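Local coordinates for protein malic enzyme (PDB 3NV9) that probably catalyses the oxidative decarboxylation of malate to pyruvate with NAD or NADP as electron acceptor, working as an entangled dimer, at residues W60-Y64 and Y65-V69; S82-Y86 and S87-N91. All coordinates share one frame; numbering follows the deposited sequence.

Contact 1. Residues W60-Y64 and Y65-V69; sequences WFNAY and YTPGV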
ATOM      1  N   TRP A  60       7.531  -0.172 -23.386  1.00 21.13           N
ATOM      2  CA  TRP A  60       7.300  -1.026 -22.214  1.00 20.08           C
ATOM      3  C   TRP A  60       5.941  -0.758 -21.539  1.00 19.25           C
ATOM      4  O   TRP A  60       5.452  -1.659 -20.880  1.00 18.98           O
ATOM      5  CB  TRP A  60       8.440  -0.925 -21.173  1.00 19.63           C
ATOM      6  CG  TRP A  60       9.599  -1.810 -21.596  1.00 21.12           C
ATOM      7  CD1 TRP A  60      10.767  -1.412 -22.223  1.00 16.32           C
ATOM      8  CD2 TRP A  60       9.651  -3.236 -21.496  1.00 15.91           C
ATOM      9  NE1 TRP A  60      11.547  -2.519 -22.466  1.00 21.54           N
ATOM     10  CE2 TRP A  60      10.887  -3.647 -22.023  1.00 18.24           C
ATOM     11  CE3 TRP A  60       8.775  -4.202 -20.978  1.00 20.45           C
ATOM     12  CZ2 TRP A  60      11.265  -4.990 -22.084  1.00 17.83           C
ATOM     13  CZ3 TRP A  60       9.148  -5.539 -21.021  1.00 18.17           C
ATOM     14  CH2 TRP A  60      10.388  -5.924 -21.583  1.00 21.01           C
ATOM     15  N   PHE A  61       5.340   0.443 -21.673  1.00 18.32           N
ATOM     16  CA  PHE A  61       4.091   0.691 -20.918  1.00 19.49           C
ATOM     17  C   PHE A  61       2.979  -0.124 -21.534  1.00 19.76           C
ATOM     18  O   PHE A  61       2.064  -0.557 -20.852  1.00 20.75           O
ATOM     19  CB  PHE A  61       3.651   2.155 -20.913  1.00 19.46           C
ATOM     20  CG  PHE A  61       4.533   3.061 -20.144  1.00 20.79           C
ATOM     21  CD1 PHE A  61       4.784   2.839 -18.780  1.00 22.66           C
ATOM     22  CD2 PHE A  61       5.096   4.175 -20.767  1.00 22.33           C
ATOM     23  CE1 PHE A  61       5.606   3.723 -18.055  1.00 21.91           C
ATOM     24  CE2 PHE A  61       5.915   5.083 -20.051  1.00 21.84           C
ATOM     25  CZ  PHE A  61       6.164   4.859 -18.696  1.00 22.11           C
ATOM     26  N   ASN A  62       3.090  -0.357 -22.837  1.00 20.64           N
ATOM     27  CA  ASN A  62       2.215  -1.273 -23.548  1.00 22.33           C
ATOM     28  C   ASN A  62       2.185  -2.704 -23.022  1.00 22.53           C
ATOM     29  O   ASN A  62       1.200  -3.412 -23.223  1.00 23.79           O
ATOM     30  CB  ASN A  62       2.529  -1.211 -25.052  1.00 23.30           C
ATOM     31  CG  ASN A  62       2.419   0.188 -25.569  1.00 25.42           C
ATOM     32  OD1 ASN A  62       1.564   0.957 -25.071  1.00 25.07           O
ATOM     33  ND2 ASN A  62       3.319   0.579 -26.485  1.00 23.96           N
ATOM     34  N   ALA A  63       3.215  -3.110 -22.287  1.00 23.38           N
ATOM     35  CA  ALA A  63       3.180  -4.397 -21.600  1.00 23.92           C
ATOM     36  C   ALA A  63       2.631  -4.290 -20.190  1.00 23.88           C
ATOM     37  O   ALA A  63       2.015  -5.232 -19.653  1.00 23.60           O
ATOM     38  CB  ALA A  63       4.602  -5.038 -21.567  1.00 25.15           C
ATOM     39  N   TYR A  64       2.872  -3.149 -19.573  1.00 23.82           N
ATOM     40  CA  TYR A  64       2.518  -2.969 -18.169  1.00 23.26           C
ATOM     41  C   TYR A  64       1.079  -2.456 -17.984  1.00 23.29           C
ATOM     42  O   TYR A  64       0.570  -2.327 -16.861  1.00 22.91           O
ATOM     43  CB  TYR A  64       3.476  -1.960 -17.553  1.00 23.30           C
ATOM     44  CG  TYR A  64       4.937  -2.379 -17.469  1.00 21.78           C
ATOM     45  CD1 TYR A  64       5.309  -3.697 -17.127  1.00 20.99           C
ATOM     46  CD2 TYR A  64       5.951  -1.439 -17.665  1.00 19.86           C
ATOM     47  CE1 TYR A  64       6.661  -4.060 -17.039  1.00 20.21           C
ATOM     48  CE2 TYR A  64       7.317  -1.803 -17.557  1.00 19.80           C
ATOM     49  CZ  TYR A  64       7.643  -3.107 -17.261  1.00 17.77           C
ATOM     50  OH  TYR A  64       8.959  -3.441 -17.142  1.00 21.71           O
ATOM     51  N   TYR A  65       0.452  -2.148 -19.095  1.00 22.77           N
ATOM     52  CA  TYR A  65      -0.777  -1.349 -19.118  1.00 23.67           C
ATOM     53  C   TYR A  65      -1.481  -1.762 -20.427  1.00 23.33           C
ATOM     54  O   TYR A  65      -1.064  -2.706 -21.088  1.00 24.75           O
ATOM     55  CB  TYR A  65      -0.374   0.120 -19.139  1.00 22.92           C
ATOM     56  CG  TYR A  65      -1.438   1.121 -18.799  1.00 21.71           C
ATOM     57  CD1 TYR A  65      -2.095   1.068 -17.593  1.00 19.49           C
ATOM     58  CD2 TYR A  65      -1.720   2.198 -19.679  1.00 23.34           C
ATOM     59  CE1 TYR A  65      -3.054   2.000 -17.265  1.00 21.41           C
ATOM     60  CE2 TYR A  65      -2.692   3.139 -19.388  1.00 19.48           C
ATOM     61  CZ  TYR A  65      -3.371   3.023 -18.155  1.00 25.32           C
ATOM     62  OH  TYR A  65      -4.318   3.953 -17.763  1.00 24.13           O
ATOM     63  N   THR A  66      -2.517  -1.060 -20.836  1.00 23.08           N
ATOM     64  CA  THR A  66      -3.238  -1.467 -21.998  1.00 20.77           C
ATOM     65  C   THR A  66      -2.290  -1.311 -23.202  1.00 20.12           C
ATOM     66  O   THR A  66      -1.595  -0.334 -23.306  1.00 20.08           O
ATOM     67  CB  THR A  66      -4.564  -0.655 -22.174  1.00 21.89           C
ATOM     68  OG1 THR A  66      -5.303  -1.194 -23.280  1.00 20.97           O
ATOM     69  CG2 THR A  66      -4.301   0.864 -22.443  1.00 19.17           C
ATOM     70  N   PRO A  67      -2.268  -2.275 -24.108  1.00 19.36           N
ATOM     71  CA  PRO A  67      -3.138  -3.426 -24.159  1.00 19.83           C
ATOM     72  C   PRO A  67      -2.632  -4.664 -23.449  1.00 19.71           C
ATOM     73  O   PRO A  67      -3.471  -5.504 -23.036  1.00 19.55           O
ATOM     74  CB  PRO A  67      -3.247  -3.717 -25.678  1.00 19.66           C
ATOM     75  CG  PRO A  67      -1.899  -3.398 -26.180  1.00 19.89           C
ATOM     76  CD  PRO A  67      -1.452  -2.162 -25.328  1.00 20.96           C
ATOM     77  N   GLY A  68      -1.309  -4.822 -23.307  1.00 20.22           N
ATOM     78  CA  GLY A  68      -0.766  -6.085 -22.718  1.00 19.53           C
ATOM     79  C   GLY A  68      -1.374  -6.530 -21.383  1.00 20.88           C
ATOM     80  O   GLY A  68      -1.592  -7.715 -21.167  1.00 21.21           O
ATOM     81  N   VAL A  69      -1.652  -5.594 -20.471  1.00 21.32           N
ATOM     82  CA  VAL A  69      -2.029  -5.967 -19.104  1.00 22.16           C
ATOM     83  C   VAL A  69      -3.282  -6.845 -19.042  1.00 23.46           C
ATOM     84  O   VAL A  69      -3.582  -7.488 -18.045  1.00 24.06           O
ATOM     85  CB  VAL A  69      -2.198  -4.688 -18.212  1.00 21.80           C
ATOM     86  CG1 VAL A  69      -3.437  -3.921 -18.577  1.00 19.35           C
ATOM     87  CG2 VAL A  69      -2.179  -5.038 -16.724  1.00 21.97           C
TER
HETATM   88  O   HOH W   1      -0.218   1.970 -23.204  1.00 19.49           O
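Asn62, in the short helix 61-64, meets the chain that folds back past the helix's last turn, and Tyr65, the first residue to leave helical geometry, starts that return. The backbone carbonyl of Asn62 takes the direct hydrogen bond across the turn: Gly68 N donates to Asn62 O at 2.9 Å, the nitrogen nearly in line with C=O (170°) but the bond bent at the hydrogen (140°). Beside this bond, Pro67, which follows a cis peptide bond, lays its CD 3.6 Å from Asn62 O and 4.1 Å from Asn62 CB. The amide of Asn62 works through water 1, which gives one hydrogen to Asn62 OD1 (2.8 Å) and the other to Thr66 O (2.7 Å) and lies in the plane of the Tyr65 ring, at its edge. Tyr65 packs CB against Phe61 O at 3.1 Å, while CG, anti to the backbone N (chi1 -164°), takes the ring away from the helix. Asn62 thus ties the turn twice, by its backbone carbonyl directly and by its side-chain amide through water, whereas the hydroxyl of Tyr65 is hydrogen-bonded to Asn358 and Lys120 of the second subunit.

Contact 2. Residues S82-Y86 and S87-N91; sequences SSLFY and SLRGN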
ATOM      1  N   SER A  82      -2.102 -17.513  -9.602  1.00 28.27           N
ATOM      2  CA  SER A  82      -1.130 -16.815 -10.411  1.00 28.41           C
ATOM      3  C   SER A  82      -1.065 -15.313 -10.066  1.00 28.34           C
ATOM      4  O   SER A  82      -0.104 -14.615 -10.472  1.00 26.95           O
ATOM      5  CB  SER A  82      -1.379 -17.010 -11.912  1.00 28.31           C
ATOM      6  OG  SER A  82      -2.477 -16.234 -12.351  1.00 28.59           O
ATOM      7  N   SER A  83      -2.065 -14.803  -9.342  1.00 27.33           N
ATOM      8  CA  SER A  83      -1.907 -13.418  -8.817  1.00 28.23           C
ATOM      9  C   SER A  83      -0.605 -13.263  -7.972  1.00 27.60           C
ATOM     10  O   SER A  83      -0.052 -12.164  -7.842  1.00 27.14           O
ATOM     11  CB  SER A  83      -3.134 -12.950  -8.011  1.00 26.84           C
ATOM     12  OG  SER A  83      -3.156 -13.610  -6.774  1.00 28.29           O
ATOM     13  N   LEU A  84      -0.129 -14.372  -7.418  1.00 27.89           N
ATOM     14  CA  LEU A  84       0.978 -14.329  -6.473  1.00 27.92           C
ATOM     15  C   LEU A  84       2.297 -14.082  -7.183  1.00 27.65           C
ATOM     16  O   LEU A  84       3.284 -13.650  -6.576  1.00 28.45           O
ATOM     17  CB  LEU A  84       1.051 -15.607  -5.651  1.00 27.77           C
ATOM     18  CG  LEU A  84       0.190 -15.809  -4.400  1.00 29.16           C
ATOM     19  CD1 LEU A  84      -0.048 -14.578  -3.561  1.00 25.85           C
ATOM     20  CD2 LEU A  84      -1.112 -16.364  -4.803  1.00 34.35           C
ATOM     21  N   PHE A  85       2.328 -14.348  -8.471  1.00 26.71           N
ATOM     22  CA  PHE A  85       3.527 -14.023  -9.204  1.00 26.16           C
ATOM     23  C   PHE A  85       3.337 -13.057 -10.393  1.00 25.44           C
ATOM     24  O   PHE A  85       4.325 -12.612 -10.957  1.00 25.58           O
ATOM     25  CB  PHE A  85       4.293 -15.290  -9.591  1.00 26.49           C
ATOM     26  CG  PHE A  85       3.505 -16.236 -10.419  1.00 24.97           C
ATOM     27  CD1 PHE A  85       2.876 -17.318  -9.835  1.00 26.23           C
ATOM     28  CD2 PHE A  85       3.399 -16.051 -11.783  1.00 27.70           C
ATOM     29  CE1 PHE A  85       2.142 -18.268 -10.606  1.00 26.79           C
ATOM     30  CE2 PHE A  85       2.634 -16.991 -12.597  1.00 28.36           C
ATOM     31  CZ  PHE A  85       2.011 -18.102 -11.967  1.00 26.46           C
ATOM     32  N   TYR A  86       2.105 -12.692 -10.751  1.00 24.19           N
ATOM     33  CA  TYR A  86       1.945 -11.749 -11.861  1.00 23.84           C
ATOM     34  C   TYR A  86       1.843 -10.358 -11.315  1.00 22.46           C
ATOM     35  O   TYR A  86       1.705  -9.414 -12.086  1.00 23.18           O
ATOM     36  CB  TYR A  86       0.716 -12.022 -12.735  1.00 23.38           C
ATOM     37  CG  TYR A  86       0.915 -13.133 -13.687  1.00 25.78           C
ATOM     38  CD1 TYR A  86       1.973 -13.129 -14.598  1.00 25.67           C
ATOM     39  CD2 TYR A  86       0.030 -14.191 -13.711  1.00 26.53           C
ATOM     40  CE1 TYR A  86       2.137 -14.186 -15.488  1.00 25.76           C
ATOM     41  CE2 TYR A  86       0.188 -15.239 -14.566  1.00 27.04           C
ATOM     42  CZ  TYR A  86       1.239 -15.247 -15.460  1.00 26.28           C
ATOM     43  OH  TYR A  86       1.358 -16.338 -16.297  1.00 23.30           O
ATOM     44  N   SER A  87       1.892 -10.249  -9.998  1.00 21.27           N
ATOM     45  CA  SER A  87       1.778  -8.969  -9.310  1.00 20.55           C
ATOM     46  C   SER A  87       2.583  -9.027  -8.005  1.00 21.85           C
ATOM     47  O   SER A  87       2.966 -10.106  -7.591  1.00 21.98           O
ATOM     48  CB  SER A  87       0.307  -8.689  -9.024  1.00 19.52           C
ATOM     49  OG  SER A  87      -0.120  -9.248  -7.803  1.00 15.55           O
ATOM     50  N   LEU A  88       2.789  -7.892  -7.342  1.00 23.54           N
ATOM     51  CA  LEU A  88       3.528  -7.805  -6.026  1.00 23.56           C
ATOM     52  C   LEU A  88       2.902  -8.626  -4.938  1.00 23.58           C
ATOM     53  O   LEU A  88       3.572  -8.997  -3.936  1.00 24.62           O
ATOM     54  CB  LEU A  88       3.596  -6.328  -5.544  1.00 24.49           C
ATOM     55  CG  LEU A  88       2.354  -5.732  -4.829  1.00 23.84           C
ATOM     56  CD1 LEU A  88       2.674  -4.476  -4.060  1.00 26.41           C
ATOM     57  CD2 LEU A  88       1.176  -5.415  -5.747  1.00 27.19           C
ATOM     58  N   ARG A  89       1.628  -8.987  -5.115  1.00 23.09           N
ATOM     59  CA  ARG A  89       0.895  -9.703  -4.035  1.00 22.11           C
ATOM     60  C   ARG A  89       1.738 -10.767  -3.282  1.00 22.03           C
ATOM     61  O   ARG A  89       1.749 -10.824  -2.045  1.00 20.20           O
ATOM     62  CB  ARG A  89      -0.388 -10.345  -4.556  1.00 22.33           C
ATOM     63  CG  ARG A  89      -1.160 -11.107  -3.470  1.00 19.82           C
ATOM     64  CD  ARG A  89      -2.469 -11.743  -4.036  1.00 22.10           C
ATOM     65  NE  ARG A  89      -3.397 -12.114  -2.949  1.00 21.76           N
ATOM     66  CZ  ARG A  89      -4.445 -12.954  -3.030  1.00 22.28           C
ATOM     67  NH1 ARG A  89      -4.806 -13.537  -4.198  1.00 22.26           N
ATOM     68  NH2 ARG A  89      -5.181 -13.171  -1.931  1.00 20.03           N
ATOM     69  N   GLY A  90       2.440 -11.608  -4.040  1.00 22.28           N
ATOM     70  CA  GLY A  90       3.258 -12.668  -3.433  1.00 21.52           C
ATOM     71  C   GLY A  90       4.275 -12.205  -2.425  1.00 22.28           C
ATOM     72  O   GLY A  90       4.681 -12.995  -1.564  1.00 23.41           O
ATOM     73  N   ASN A  91       4.688 -10.929  -2.479  1.00 21.87           N
ATOM     74  CA  ASN A  91       5.593 -10.411  -1.430  1.00 22.56           C
ATOM     75  C   ASN A  91       4.972  -9.217  -0.650  1.00 22.53           C
ATOM     76  O   ASN A  91       5.698  -8.438  -0.038  1.00 23.23           O
ATOM     77  CB  ASN A  91       6.972 -10.093  -2.074  1.00 22.37           C
ATOM     78  CG  ASN A  91       8.120  -9.857  -1.047  1.00 23.30           C
ATOM     79  OD1 ASN A  91       8.845  -8.861  -1.162  1.00 21.88           O
ATOM     80  ND2 ASN A  91       8.277 -10.743  -0.077  1.00 18.32           N
TER
HETATM   81  O   HOH W   2       4.710 -11.248  -6.103  1.00 24.34           O
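This is a local contact round the end of a short, weakly bonded helix at about 83-86, in which the departing chain is tied back to the helix by serine hydroxyls and an arginine before it enters strand 92-97. Ser87 is central. Its OG sits between the backbone N and the carbonyl carbon (chi1 87°), from where Ser87 OG donates to Ser83 O at 2.9 Å, in the carbonyl plane. Ser87 OG in turn accepts from Arg89 N at 3.2 Å, an ST turn, so one hydroxyl joins the helix to the next turn of chain. Ser87 N adds a weak bond to Ser83 O. Arg89 reaches back with its chain extended, and Arg89 NH1 donates to Ser83 OG at 3.1 Å, the hydroxyl lying close to the guanidinium plane. On the way Arg89 CG passes 3.6 Å from Leu84 CD1, the two side chains crossing at a slant. Gly90 comes close to the helix through its backbone, with a CA-H...O contact from Gly90 CA to Leu84 O at 3.3 Å. Ser83 OG also bonds to Asn80 O, and Arg89 NE and NH2 go to Phe162 O and Gln159 O, so that all three guanidinium nitrogens are hydrogen-bonded. Phe85 forms a cation-pi contact with Lys41 of the second subunit. Ser83 and Tyr86 pack on helix 69-78, and Asn91 touches helix 363-372 where the chain enters strand 92-97.

Contacts 1 and 2 follow one another along the chain in the N-terminal malic enzyme domain, and helix 69-78 lies between them. Contact 1 leads into that helix from 61-64; contact 2, after it, delivers the chain to strand 92-97 of the four-stranded parallel sheet. Their centres are about 17 Å apart and their nearest atoms about 7 Å, so they do not touch. Contact 1 lies farther out, about 39 Å from the chain's centre against about 25 Å for contact 2. Both adjoin the second subunit, so this helical part of the chain, with one turn just before helix 69-78 and another after helix 83-86, contributes to the intersubunit contacts of the entangled dimer.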